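PDB 2PIJ: prophage Pfl 6 Cro from Pseudomonas fluorescens, which probably acts as a dimeric helix-turn-helix transcription factor of a prophage, binding operator DNA as other Cro proteins do. Local coordinates for residues I4-Y9 and S31-A36; I42-Y45 and R49-A52. All coordinates share one frame; numbering follows the deposited sequence.

Interaction 1: residues I4-Y9 and S31-A36; sequences IPLSKY and SQMVRA. With SO4 (sulfate ion), chain G.
L6 meets M33 and V34 where the first helix of this alpha+beta Cro fold, 6-12, faces helix 27-35, which follows helix 16-23 in the helix-turn-helix. The tight part is small and wholly apolar. L6 holds CG anti to its backbone nitrogen (chi1 176°), which sends CD2 across the gap to lie 3.5 Å from CE of M33, a selenomethionine. The two side chains cross at about a right angle, and the bend of M33 at chi3 brings its terminal methyl back toward the leucine. Leucine's branched end and methionine's pliant chain suit this buried place, where both also touch I40 and L6 reaches L19; I58 of the second subunit packs on M33. Toward solvent the packing thins. V34 offers only CG2 to the leucine, 3.9 Å from L6 CD2, while the exposed S7 brings its OG no nearer than 4.4 Å to V34 CG1. A small polar serine suits this solvent-facing border, and no hydrogen bond joins the two segments. K8 takes no part; its ammonium pairs with E12, and the chain, extended to CE, turns at chi4 (47°) so that NZ donates to O4 of a sulfate, probably from the crystallisation liquor, at 2.6 Å.

Interaction 2: residues I42-Y45 and R49-A52; sequences ITLY and RVEA
Residues 42-44 and 50-52 pair within the antiparallel hairpin of strands 40-44 and 50-58; in the hydrogen-bonded pair, T43 N to E51 O and E51 N to T43 O both measure 2.8 Å. On the face of I42, L44, V50 and A52, methyls fit between methyls. V50 is the central bump: L44 CD1 sits against both methyls of its fork, 3.6 Å from CG2, while I42 CG2 packs on CG1 alone, at 3.8 Å. Small A52 leaves room for I42 CD1, which reaches its CB at 3.7 Å. This apolar face lies against the helices: L19 and L23 meet V50, and L23 also touches A52. T43 and E51 point to the other face, and just beyond the last pair Y45 and R49 reach E51. Y45 turns its CD2 edge to the R49 carbonyl, while the R49 guanidinium hangs over the ring, off-centre, in a cation-pi contact. R49 NH1 bridges to E51 OE2, meeting it from above the carboxylate plane. Arginine, bent at chi2 and chi3, can thus serve ring and acid together. With ring and carboxylate planes 81° apart, Y45 OH donates to E51 OE1 at 2.7 Å, again from above the carboxylate.

Overall arrangement
From the N terminus, strand 2-5 runs along one edge of the sheet and leads into helix 6-12. Interaction 1 then closes a long, mostly helical loop by bringing helix 27-35 back to that first helix. Only afterwards does the chain enter strand 40-44 and turn into strand 50-58, so interaction 2 closes a short hairpin. The two loops follow in series, neither nesting nor crossing. Their meeting place is the central strand 40-44: I4 O approaches I42 N at 2.6 Å, a probable hydrogen bond, tying neighbouring strands, and Y9 packs on L44, tying helix 6-12 to the sheet. At A52, strand 50-58 pairs antiparallel with a strand of the second subunit, so the sheet continues across the interface.

Interaction 1: residues I4-Y9 and S31-A36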
loop_
_atom_site.group_PDB
_atom_site.type_symbol
_atom_site.label_atom_id
_atom_site.label_comp_id
_atom_site.label_asym_id
_atom_site.label_seq_id
_atom_site.Cartn_x
_atom_site.Cartn_y
_atom_site.Cartn_z
ATOM N N ILE B 4 -8.248 -5.858 5.827
ATOM C CA ILE B 4 -8.278 -5.735 7.259
ATOM C C ILE B 4 -6.873 -5.331 7.765
ATOM O O ILE B 4 -5.839 -5.956 7.401
ATOM C CB ILE B 4 -8.805 -7.115 7.888
ATOM C CG1 ILE B 4 -10.321 -7.115 7.983
ATOM C CG2 ILE B 4 -8.296 -7.359 9.269
ATOM C CD1 ILE B 4 -11.047 -7.943 6.938
ATOM N N PRO B 5 -6.819 -4.262 8.580
ATOM C CA PRO B 5 -5.523 -3.944 9.147
ATOM C C PRO B 5 -4.979 -5.097 10.030
ATOM O O PRO B 5 -5.753 -5.871 10.615
ATOM C CB PRO B 5 -5.787 -2.728 10.018
ATOM C CG PRO B 5 -7.252 -2.373 9.815
ATOM C CD PRO B 5 -7.924 -3.403 9.045
ATOM N N LEU B 6 -3.659 -5.215 10.080
ATOM C CA LEU B 6 -2.950 -6.303 10.750
ATOM C C LEU B 6 -3.354 -6.538 12.178
ATOM O O LEU B 6 -3.655 -7.699 12.556
ATOM C CB LEU B 6 -1.409 -6.109 10.658
ATOM C CG LEU B 6 -0.546 -7.147 11.412
ATOM C CD1 LEU B 6 -0.800 -8.582 10.860
ATOM C CD2 LEU B 6 0.914 -6.801 11.256
ATOM N N SER B 7 -3.341 -5.467 12.977
ATOM C CA SER B 7 -3.667 -5.623 14.420
ATOM C C SER B 7 -5.081 -6.080 14.626
ATOM O O SER B 7 -5.270 -6.998 15.370
ATOM C CB SER B 7 -3.335 -4.410 15.287
ATOM O OG SER B 7 -1.926 -4.343 15.460
ATOM N N LYS B 8 -6.034 -5.540 13.875
ATOM C CA LYS B 8 -7.428 -6.050 13.937
ATOM C C LYS B 8 -7.483 -7.523 13.540
ATOM O O LYS B 8 -8.141 -8.322 14.203
ATOM C CB LYS B 8 -8.315 -5.260 12.975
ATOM C CG LYS B 8 -9.785 -5.656 13.049
ATOM C CD LYS B 8 -10.536 -5.138 11.790
ATOM C CE LYS B 8 -12.081 -5.482 11.972
ATOM N NZ LYS B 8 -12.546 -5.118 13.279
ATOM N N TYR B 9 -6.825 -7.886 12.446
ATOM C CA TYR B 9 -6.766 -9.296 12.063
ATOM C C TYR B 9 -6.302 -10.179 13.243
ATOM O O TYR B 9 -6.944 -11.179 13.552
ATOM C CB TYR B 9 -5.921 -9.557 10.772
ATOM C CG TYR B 9 -5.804 -11.021 10.441
ATOM C CD1 TYR B 9 -6.722 -11.617 9.598
ATOM C CD2 TYR B 9 -4.754 -11.822 10.967
ATOM C CE1 TYR B 9 -6.631 -12.970 9.275
ATOM C CE2 TYR B 9 -4.664 -13.180 10.676
ATOM C CZ TYR B 9 -5.602 -13.736 9.816
ATOM O OH TYR B 9 -5.576 -15.060 9.495
ATOM N N SER B 31 5.869 -10.370 14.133
ATOM C CA SER B 31 6.210 -9.745 15.377
ATOM C C SER B 31 6.807 -8.364 15.138
ATOM O O SER B 31 6.335 -7.378 15.717
ATOM C CB SER B 31 7.193 -10.607 16.155
ATOM O OG SER B 31 6.514 -11.631 16.824
ATOM N N GLN B 32 7.819 -8.289 14.271
ATOM C CA GLN B 32 8.448 -7.009 13.946
ATOM C C GLN B 32 7.447 -5.950 13.401
ATOM O O GLN B 32 7.548 -4.763 13.742
ATOM C CB GLN B 32 9.636 -7.214 13.001
ATOM C CG GLN B 32 10.542 -5.987 12.827
ATOM C CD GLN B 32 9.894 -4.874 11.964
ATOM O OE1 GLN B 32 9.099 -5.169 11.063
ATOM N NE2 GLN B 32 10.238 -3.602 12.240
HETATM N N MSE B 33 6.503 -6.370 12.553
HETATM C CA MSE B 33 5.514 -5.438 11.974
HETATM C C MSE B 33 4.575 -4.881 13.048
HETATM O O MSE B 33 4.330 -3.676 13.099
HETATM C CB MSE B 33 4.742 -6.102 10.853
HETATM C CG MSE B 33 5.632 -6.453 9.689
HETATM SE SE MSE B 33 4.736 -7.737 8.529
HETATM C CE MSE B 33 3.639 -8.598 9.919
ATOM N N VAL B 34 4.152 -5.755 13.969
ATOM C CA VAL B 34 3.366 -5.320 15.107
ATOM C C VAL B 34 4.099 -4.316 16.015
ATOM O O VAL B 34 3.505 -3.301 16.424
ATOM C CB VAL B 34 2.726 -6.500 15.899
ATOM C CG1 VAL B 34 1.842 -5.952 17.071
ATOM C CG2 VAL B 34 1.845 -7.346 14.975
ATOM N N ARG B 35 5.368 -4.578 16.322
ATOM C CA ARG B 35 6.157 -3.736 17.233
ATOM C C ARG B 35 6.352 -2.331 16.705
ATOM O O ARG B 35 6.169 -1.347 17.435
ATOM C CB ARG B 35 7.545 -4.336 17.493
ATOM C CG ARG B 35 7.588 -5.274 18.656
ATOM C CD ARG B 35 9.045 -5.597 19.097
ATOM N NE ARG B 35 10.034 -5.628 18.006
ATOM C CZ ARG B 35 10.204 -6.621 17.127
ATOM N NH1 ARG B 35 9.454 -7.719 17.161
ATOM N NH2 ARG B 35 11.134 -6.506 16.188
ATOM N N ALA B 36 6.750 -2.256 15.441
ATOM C CA ALA B 36 7.047 -0.985 14.783
ATOM C C ALA B 36 5.817 -0.226 14.264
ATOM O O ALA B 36 5.977 0.798 13.610
ATOM C CB ALA B 36 8.051 -1.205 13.649
HETATM S S SO4 G . -12.824 -1.864 14.115
HETATM O O1 SO4 G . -12.568 -2.528 15.397
HETATM O O2 SO4 G . -13.501 -0.580 14.364
HETATM O O3 SO4 G . -11.535 -1.616 13.459
HETATM O O4 SO4 G . -13.633 -2.749 13.255
#

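Interaction 2: residues I42-Y45 and R49-A52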
loop_
_atom_site.group_PDB
_atom_site.type_symbol
_atom_site.label_atom_id
_atom_site.label_comp_id
_atom_site.label_asym_id
_atom_site.label_seq_id
_atom_site.Cartn_x
_atom_site.Cartn_y
_atom_site.Cartn_z
ATOM N N ILE B 42 -4.091 -6.714 5.622
ATOM C CA ILE B 42 -4.265 -8.095 5.280
ATOM C C ILE B 42 -5.501 -8.265 4.337
ATOM O O ILE B 42 -6.594 -7.806 4.618
ATOM C CB ILE B 42 -4.432 -8.975 6.569
ATOM C CG1 ILE B 42 -3.206 -8.838 7.504
ATOM C CG2 ILE B 42 -4.726 -10.431 6.166
ATOM C CD1 ILE B 42 -1.877 -9.350 6.949
ATOM N N THR B 43 -5.280 -8.971 3.240
ATOM C CA THR B 43 -6.348 -9.341 2.315
ATOM C C THR B 43 -6.670 -10.852 2.357
ATOM O O THR B 43 -5.792 -11.687 2.173
ATOM C CB THR B 43 -6.033 -8.906 0.877
ATOM O OG1 THR B 43 -5.716 -7.503 0.864
ATOM C CG2 THR B 43 -7.226 -9.090 -0.009
ATOM N N LEU B 44 -7.954 -11.149 2.551
ATOM C CA LEU B 44 -8.531 -12.510 2.684
ATOM C C LEU B 44 -9.409 -12.863 1.486
ATOM O O LEU B 44 -10.424 -12.236 1.271
ATOM C CB LEU B 44 -9.400 -12.597 3.928
ATOM C CG LEU B 44 -8.745 -12.421 5.306
ATOM C CD1 LEU B 44 -7.318 -12.912 5.351
ATOM C CD2 LEU B 44 -8.802 -11.003 5.704
ATOM N N TYR B 45 -8.989 -13.839 0.697
ATOM C CA TYR B 45 -9.765 -14.248 -0.473
ATOM C C TYR B 45 -10.662 -15.403 -0.158
ATOM O O TYR B 45 -10.380 -16.184 0.761
ATOM C CB TYR B 45 -8.838 -14.618 -1.629
ATOM C CG TYR B 45 -8.011 -13.437 -2.064
ATOM C CD1 TYR B 45 -8.553 -12.493 -2.955
ATOM C CD2 TYR B 45 -6.721 -13.228 -1.560
ATOM C CE1 TYR B 45 -7.841 -11.400 -3.357
ATOM C CE2 TYR B 45 -5.980 -12.117 -1.971
ATOM C CZ TYR B 45 -6.555 -11.208 -2.862
ATOM O OH TYR B 45 -5.835 -10.103 -3.298
ATOM N N ARG B 49 -6.641 -18.034 -0.303
ATOM C CA ARG B 49 -5.435 -17.205 -0.290
ATOM C C ARG B 49 -5.484 -16.028 0.701
ATOM O O ARG B 49 -6.548 -15.432 1.002
ATOM C CB ARG B 49 -5.123 -16.710 -1.705
ATOM C CG ARG B 49 -4.789 -17.847 -2.710
ATOM C CD ARG B 49 -3.748 -17.379 -3.709
ATOM N NE ARG B 49 -4.264 -16.359 -4.629
ATOM C CZ ARG B 49 -3.821 -15.104 -4.715
ATOM N NH1 ARG B 49 -2.828 -14.682 -3.926
ATOM N NH2 ARG B 49 -4.373 -14.277 -5.608
ATOM N N VAL B 50 -4.298 -15.680 1.203
ATOM C CA VAL B 50 -4.162 -14.550 2.121
ATOM C C VAL B 50 -2.985 -13.759 1.612
ATOM O O VAL B 50 -1.948 -14.340 1.296
ATOM C CB VAL B 50 -4.015 -14.943 3.625
ATOM C CG1 VAL B 50 -3.683 -13.698 4.498
ATOM C CG2 VAL B 50 -5.265 -15.653 4.134
ATOM N N GLU B 51 -3.168 -12.439 1.482
ATOM C CA GLU B 51 -2.066 -11.578 1.085
ATOM C C GLU B 51 -1.823 -10.472 2.105
ATOM O O GLU B 51 -2.700 -10.133 2.905
ATOM C CB GLU B 51 -2.260 -10.950 -0.294
ATOM C CG GLU B 51 -2.381 -11.959 -1.414
ATOM C CD GLU B 51 -2.474 -11.319 -2.763
ATOM O OE1 GLU B 51 -3.213 -10.335 -2.912
ATOM O OE2 GLU B 51 -1.873 -11.884 -3.694
ATOM N N ALA B 52 -0.646 -9.903 2.048
ATOM C CA ALA B 52 -0.279 -8.821 2.995
ATOM C C ALA B 52 0.460 -7.746 2.165
ATOM O O ALA B 52 1.287 -8.079 1.303
ATOM C CB ALA B 52 0.554 -9.317 4.210
HETATM O O HOH W 1 -8.578 -16.225 2.733
#